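Local structure of L-glyceraldehyde 3-phosphate reductase (Clostridium beijerinckii, 6HG6) at residues 47-52 and 75-80; 283-288 and 324-329. The protein binds NADPH and probably uses it to reduce aldehydes such as furfural, as an aldo-keto reductase with a TIM-barrel fold. One frame throughout, in Å; residues are numbered along the deposited sequence.

Interaction 1. Residues 47-52 and 75-80. With EDO (1,2-ethanediol), chain E.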
loop_
_atom_site.group_PDB
_atom_site.type_symbol
_atom_site.label_atom_id
_atom_site.label_comp_id
_atom_site.label_asym_id
_atom_site.label_seq_id
_atom_site.Cartn_x
_atom_site.Cartn_y
_atom_site.Cartn_z
ATOM N N GLU A 47 6.945 -8.734 -15.928
ATOM C CA GLU A 47 7.834 -7.587 -16.218
ATOM C C GLU A 47 7.584 -6.486 -15.207
ATOM O O GLU A 47 8.561 -5.813 -14.812
ATOM C CB GLU A 47 7.683 -7.101 -17.662
ATOM C CG GLU A 47 8.278 -8.086 -18.618
ATOM C CD GLU A 47 9.757 -8.388 -18.378
ATOM O OE1 GLU A 47 10.518 -7.421 -18.140
ATOM O OE2 GLU A 47 10.142 -9.601 -18.412
ATOM N N LEU A 48 6.348 -6.295 -14.764
ATOM C CA LEU A 48 6.069 -5.223 -13.779
ATOM C C LEU A 48 6.756 -5.582 -12.453
ATOM O O LEU A 48 7.411 -4.705 -11.861
ATOM C CB LEU A 48 4.564 -5.036 -13.557
ATOM C CG LEU A 48 3.811 -4.344 -14.678
ATOM C CD1 LEU A 48 2.309 -4.330 -14.373
ATOM C CD2 LEU A 48 4.328 -2.942 -14.854
ATOM N N CYS A 49 6.641 -6.825 -12.028
ATOM C CA CYS A 49 7.256 -7.290 -10.758
ATOM C C CYS A 49 8.778 -7.203 -10.849
ATOM O O CYS A 49 9.374 -6.718 -9.908
ATOM C CB CYS A 49 6.813 -8.698 -10.417
ATOM S SG CYS A 49 5.072 -8.732 -9.915
ATOM N N PHE A 50 9.355 -7.696 -11.931
ATOM C CA PHE A 50 10.802 -7.695 -12.165
ATOM C C PHE A 50 11.284 -6.244 -12.168
ATOM O O PHE A 50 12.338 -5.950 -11.568
ATOM C CB PHE A 50 11.152 -8.377 -13.486
ATOM C CG PHE A 50 10.767 -9.836 -13.567
ATOM C CD1 PHE A 50 10.587 -10.608 -12.432
ATOM C CD2 PHE A 50 10.767 -10.461 -14.808
ATOM C CE1 PHE A 50 10.237 -11.951 -12.528
ATOM C CE2 PHE A 50 10.467 -11.809 -14.905
ATOM C CZ PHE A 50 10.232 -12.551 -13.768
ATOM N N THR A 51 10.577 -5.351 -12.868
ATOM C CA THR A 51 10.962 -3.922 -12.913
ATOM C C THR A 51 10.935 -3.353 -11.493
ATOM O O THR A 51 11.896 -2.692 -11.114
ATOM C CB THR A 51 10.063 -3.116 -13.854
ATOM O OG1 THR A 51 10.172 -3.741 -15.132
ATOM C CG2 THR A 51 10.482 -1.672 -13.911
ATOM N N ALA A 52 9.906 -3.655 -10.710
ATOM C CA ALA A 52 9.753 -3.141 -9.344
ATOM C C ALA A 52 10.973 -3.573 -8.509
ATOM O O ALA A 52 11.667 -2.720 -7.930
ATOM C CB ALA A 52 8.486 -3.652 -8.739
ATOM N N GLU A 75 -3.179 -15.562 -7.124
ATOM C CA GLU A 75 -2.803 -16.741 -7.939
ATOM C C GLU A 75 -1.724 -16.362 -8.955
ATOM O O GLU A 75 -0.781 -17.136 -9.161
ATOM C CB GLU A 75 -4.015 -17.330 -8.659
ATOM C CG GLU A 75 -4.911 -18.122 -7.744
ATOM C CD GLU A 75 -5.987 -18.937 -8.456
ATOM O OE1 GLU A 75 -6.106 -18.824 -9.694
ATOM O OE2 GLU A 75 -6.701 -19.672 -7.774
ATOM N N ASN A 76 -1.897 -15.233 -9.632
ATOM C CA ASN A 76 -0.894 -14.760 -10.602
ATOM C C ASN A 76 0.453 -14.507 -9.893
ATOM O O ASN A 76 1.500 -14.935 -10.437
ATOM C CB ASN A 76 -1.428 -13.564 -11.377
ATOM C CG ASN A 76 -2.417 -13.978 -12.445
ATOM O OD1 ASN A 76 -2.257 -15.043 -13.068
ATOM N ND2 ASN A 76 -3.334 -13.085 -12.790
ATOM N N PHE A 77 0.441 -13.829 -8.763
ATOM C CA PHE A 77 1.678 -13.540 -8.005
ATOM C C PHE A 77 2.284 -14.876 -7.543
ATOM O O PHE A 77 3.511 -15.053 -7.587
ATOM C CB PHE A 77 1.401 -12.614 -6.832
ATOM C CG PHE A 77 2.680 -12.084 -6.243
ATOM C CD1 PHE A 77 3.503 -11.273 -7.004
ATOM C CD2 PHE A 77 3.046 -12.391 -4.954
ATOM C CE1 PHE A 77 4.665 -10.750 -6.476
ATOM C CE2 PHE A 77 4.222 -11.865 -4.428
ATOM C CZ PHE A 77 5.032 -11.069 -5.192
ATOM N N GLY A 78 1.426 -15.836 -7.197
ATOM C CA GLY A 78 1.899 -17.174 -6.809
ATOM C C GLY A 78 2.687 -17.806 -7.941
ATOM O O GLY A 78 3.709 -18.445 -7.698
ATOM N N ARG A 79 2.210 -17.663 -9.171
ATOM C CA ARG A 79 2.893 -18.208 -10.352
ATOM C C ARG A 79 4.206 -17.452 -10.581
ATOM O O ARG A 79 5.201 -18.083 -10.963
ATOM C CB ARG A 79 1.993 -18.138 -11.577
ATOM C CG ARG A 79 2.585 -18.821 -12.788
ATOM C CD ARG A 79 1.581 -18.696 -13.938
ATOM N NE ARG A 79 2.154 -19.167 -15.175
ATOM C CZ ARG A 79 1.628 -18.915 -16.380
ATOM N NH1 ARG A 79 0.527 -18.177 -16.493
ATOM N NH2 ARG A 79 2.234 -19.380 -17.460
ATOM N N ILE A 80 4.216 -16.141 -10.396
ATOM C CA ILE A 80 5.462 -15.365 -10.604
ATOM C C ILE A 80 6.504 -15.814 -9.551
ATOM O O ILE A 80 7.712 -15.975 -9.905
ATOM C CB ILE A 80 5.116 -13.878 -10.546
ATOM C CG1 ILE A 80 4.250 -13.494 -11.757
ATOM C CG2 ILE A 80 6.412 -13.054 -10.484
ATOM C CD1 ILE A 80 3.564 -12.176 -11.596
HETATM C C1 EDO E . -2.419 -15.024 -16.740
HETATM O O1 EDO E . -1.729 -15.932 -15.898
HETATM C C2 EDO E . -3.867 -14.918 -16.437
HETATM O O2 EDO E . -4.249 -13.723 -15.773
#
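Cys49 meets Phe77 and Ile80 where two neighbouring outer helices of the TIM barrel pack together. Helix 42-54 follows the first barrel strand and helix 72-85 follows the second. Their segments here are 11.5 Å apart at closest approach and cross at -63°, so they diverge quickly and the side chains touch over a small area.

The tight part is buried and apolar. Cys49 SG lies anti to its carbonyl carbon, chi1 -71°, and this sends the sulfur into the gap between the helices. There it sits 4.0 Å from Phe77 CE1, beside the ring edge and close to the ring plane. It is a Cys sulfur-aromatic contact, 5.2 Å from SG to the centroid of the Phe77 ring. The end of Ile80 closes in on the same sulfur, with its CD1 4.1 Å from Cys49 SG. The second branch, Ile80 CG2, approaches Phe50 more loosely and obliquely, 4.5 Å from Phe50 CE1. Phe36 also touches Cys49, and Phe60 meets the Phe77 ring. Tyr3, near the N terminus, stacks on Phe50.

The other side is polar and faces solvent: Arg79 is exposed and Asn76 partly so. Asn76 and Arg79 do not reach segment 47-52 and instead meet a 1,2-ethanediol, probably from the crystallisation liquor. Asn76 uses both ends of its amide on the diol, and ND2 also bonds to the backbone oxygen of Phe36. The extended Arg79 chain puts NH1 3.2 Å from O1 of the diol, in the guanidinium plane. The same O1 donates to Asn76 OD1 at 3.0 Å.

Interaction 2. Residues 283-288 and 324-329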
loop_
_atom_site.group_PDB
_atom_site.type_symbol
_atom_site.label_atom_id
_atom_site.label_comp_id
_atom_site.label_asym_id
_atom_site.label_seq_id
_atom_site.Cartn_x
_atom_site.Cartn_y
_atom_site.Cartn_z
ATOM N N LEU A 283 3.395 11.844 -5.409
ATOM C CA LEU A 283 4.057 10.750 -4.654
ATOM C C LEU A 283 4.988 11.362 -3.604
ATOM O O LEU A 283 4.922 10.931 -2.453
ATOM C CB LEU A 283 4.842 9.831 -5.586
ATOM C CG LEU A 283 4.028 9.082 -6.640
ATOM C CD1 LEU A 283 4.956 8.198 -7.460
ATOM C CD2 LEU A 283 2.931 8.258 -6.016
ATOM N N SER A 284 5.777 12.359 -3.990
ATOM C CA SER A 284 6.702 13.071 -3.068
ATOM C C SER A 284 5.898 13.700 -1.925
ATOM O O SER A 284 6.347 13.636 -0.783
ATOM C CB SER A 284 7.514 14.083 -3.753
ATOM O OG SER A 284 8.295 13.477 -4.752
ATOM N N TRP A 285 4.737 14.281 -2.216
ATOM C CA TRP A 285 3.958 14.984 -1.177
ATOM C C TRP A 285 3.484 13.991 -0.109
ATOM O O TRP A 285 3.555 14.291 1.097
ATOM C CB TRP A 285 2.824 15.768 -1.851
ATOM C CG TRP A 285 2.000 16.537 -0.879
ATOM C CD1 TRP A 285 2.158 17.846 -0.552
ATOM C CD2 TRP A 285 0.888 16.059 -0.104
ATOM N NE1 TRP A 285 1.224 18.203 0.373
ATOM C CE2 TRP A 285 0.434 17.151 0.667
ATOM C CE3 TRP A 285 0.222 14.846 0.000
ATOM C CZ2 TRP A 285 -0.623 17.047 1.564
ATOM C CZ3 TRP A 285 -0.835 14.750 0.880
ATOM C CH2 TRP A 285 -1.263 15.842 1.626
ATOM N N VAL A 286 2.975 12.843 -0.508
ATOM C CA VAL A 286 2.489 11.844 0.465
ATOM C C VAL A 286 3.616 11.437 1.431
ATOM O O VAL A 286 3.295 11.086 2.582
ATOM C CB VAL A 286 1.886 10.654 -0.300
ATOM C CG1 VAL A 286 1.807 9.451 0.535
ATOM C CG2 VAL A 286 0.530 11.035 -0.859
ATOM N N LEU A 287 4.857 11.442 0.980
ATOM C CA LEU A 287 6.055 11.034 1.775
ATOM C C LEU A 287 6.694 12.204 2.532
ATOM O O LEU A 287 7.752 12.003 3.146
ATOM C CB LEU A 287 7.104 10.436 0.830
ATOM C CG LEU A 287 6.771 9.042 0.287
ATOM C CD1 LEU A 287 7.762 8.678 -0.794
ATOM C CD2 LEU A 287 6.739 7.976 1.368
ATOM N N LYS A 288 6.148 13.401 2.466
ATOM C CA LYS A 288 6.889 14.569 3.005
ATOM C C LYS A 288 7.126 14.435 4.514
ATOM O O LYS A 288 8.125 15.003 4.995
ATOM C CB LYS A 288 6.172 15.869 2.640
ATOM C CG LYS A 288 4.869 16.183 3.352
ATOM C CD LYS A 288 4.208 17.374 2.688
ATOM C CE LYS A 288 3.103 18.034 3.478
ATOM N NZ LYS A 288 2.295 17.129 4.283
ATOM N N MET A 324 0.640 26.509 -0.862
ATOM C CA MET A 324 -0.024 26.643 -2.181
ATOM C C MET A 324 -0.798 25.354 -2.489
ATOM O O MET A 324 -1.947 25.420 -2.956
ATOM C CB MET A 324 1.001 26.901 -3.282
ATOM C CG MET A 324 1.528 28.317 -3.208
ATOM S SD MET A 324 3.002 28.335 -4.504
ATOM C CE MET A 324 1.660 28.708 -5.944
ATOM N N ILE A 325 -0.174 24.215 -2.226
ATOM C CA ILE A 325 -0.803 22.897 -2.503
ATOM C C ILE A 325 -2.074 22.750 -1.638
ATOM O O ILE A 325 -3.069 22.074 -2.036
ATOM C CB ILE A 325 0.184 21.753 -2.257
ATOM C CG1 ILE A 325 1.242 21.728 -3.358
ATOM C CG2 ILE A 325 -0.583 20.458 -2.172
ATOM C CD1 ILE A 325 2.414 20.827 -3.049
ATOM N N ASP A 326 -1.971 23.181 -0.377
ATOM C CA ASP A 326 -3.140 23.162 0.537
ATOM C C ASP A 326 -4.229 24.133 0.054
ATOM O O ASP A 326 -5.410 23.732 -0.046
ATOM C CB ASP A 326 -2.731 23.524 1.956
ATOM C CG ASP A 326 -2.031 22.379 2.667
ATOM O OD1 ASP A 326 -1.946 21.208 2.076
ATOM O OD2 ASP A 326 -1.601 22.629 3.821
ATOM N N GLU A 327 -3.876 25.351 -0.296
ATOM C CA GLU A 327 -4.931 26.315 -0.683
ATOM C C GLU A 327 -5.628 25.810 -1.969
ATOM O O GLU A 327 -6.918 26.001 -2.086
ATOM C CB GLU A 327 -4.340 27.725 -0.754
ATOM C CG GLU A 327 -5.412 28.801 -0.843
ATOM C CD GLU A 327 -5.944 29.058 -2.238
ATOM O OE1 GLU A 327 -6.910 29.897 -2.360
ATOM O OE2 GLU A 327 -5.352 28.482 -3.213
ATOM N N ILE A 328 -4.833 25.197 -2.887
ATOM C CA ILE A 328 -5.309 24.745 -4.230
ATOM C C ILE A 328 -6.187 23.501 -4.075
ATOM O O ILE A 328 -7.206 23.417 -4.759
ATOM C CB ILE A 328 -4.139 24.457 -5.199
ATOM C CG1 ILE A 328 -3.376 25.710 -5.636
ATOM C CG2 ILE A 328 -4.633 23.696 -6.414
ATOM C CD1 ILE A 328 -2.068 25.392 -6.354
ATOM N N SER A 329 -5.781 22.568 -3.210
ATOM C CA SER A 329 -6.460 21.271 -2.944
ATOM C C SER A 329 -7.707 21.466 -2.087
ATOM O O SER A 329 -8.555 20.572 -2.094
ATOM C CB SER A 329 -5.528 20.311 -2.261
ATOM O OG SER A 329 -4.414 20.056 -3.094
HETATM O O HOH W 1 0.571 20.810 1.636
#
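Trp285 and Ile325 join two helices on the outside of the TIM barrel, and one water extends the contact to Asp326. Little surface is buried between the segments, because the backbones stay well apart. The nearest CA atoms, those of Trp285 and Ile325, are 9.3 Å from each other. The indole of Trp285 and the branches of Ile325 bridge the gap.

Trp285 has CG anti to the backbone N (chi1 -179°), and chi2 of 96° turns the indole across the chain. The pyrrole side of the ring then meets Ile325. Both branches of the isoleucine take part. Its CD1 is 3.9 Å from Trp285 CD1, and its CG2 is 3.9 Å from Trp285 NE1. CG2 approaches obliquely. The two side chains pass one another, pointing opposite ways.

The indole N-H points along its own plane to the water, with NE1 3.0 Å from the water oxygen. The water in turn donates to Asp326 OD1 at 2.6 Å. It therefore links the buried ring to an exposed carboxylate. Asp326 OD1 also forms a salt bridge with Arg201, a residue the indole also touches. Lys288 NZ is 3.8 Å above one face of the Trp285 ring, nearer its periphery than its centre.

Within helix 319-329, one of two conformers of Ser329 has OG donating to the backbone oxygen of Ile325, a bond that remains doubtful.

Around the contact, Tyr196 and Ile198 border the indole, and Leu322 of helix 319-329 also touches it. Ile328, one turn on from Ile325, packs on helix 258-273. Leu283, Val286 and Leu287 cover Val295 of barrel strand 294-297.

From the N terminus, the chain passes through strand 28-31 into helix 42-54. Interaction 1 closes a loop of 22 residues with strand 59-61, joining successive helices early in the barrel. The chain then runs through the next five barrel strands, from 93-98 to 218-222, before interaction 2 opens. That contact closes a loop of 35 residues holding strand 294-297 and helix 302-308, and ties helix 278-286 to the C-terminal helix 319-329. The two loops come in series and neither nest nor cross. Their centres are 31 Å apart, on opposite sides of the chain's centre, and the bound NADPH is about 11 Å from the side chain of Cys49 and about 12 Å from that of Trp285.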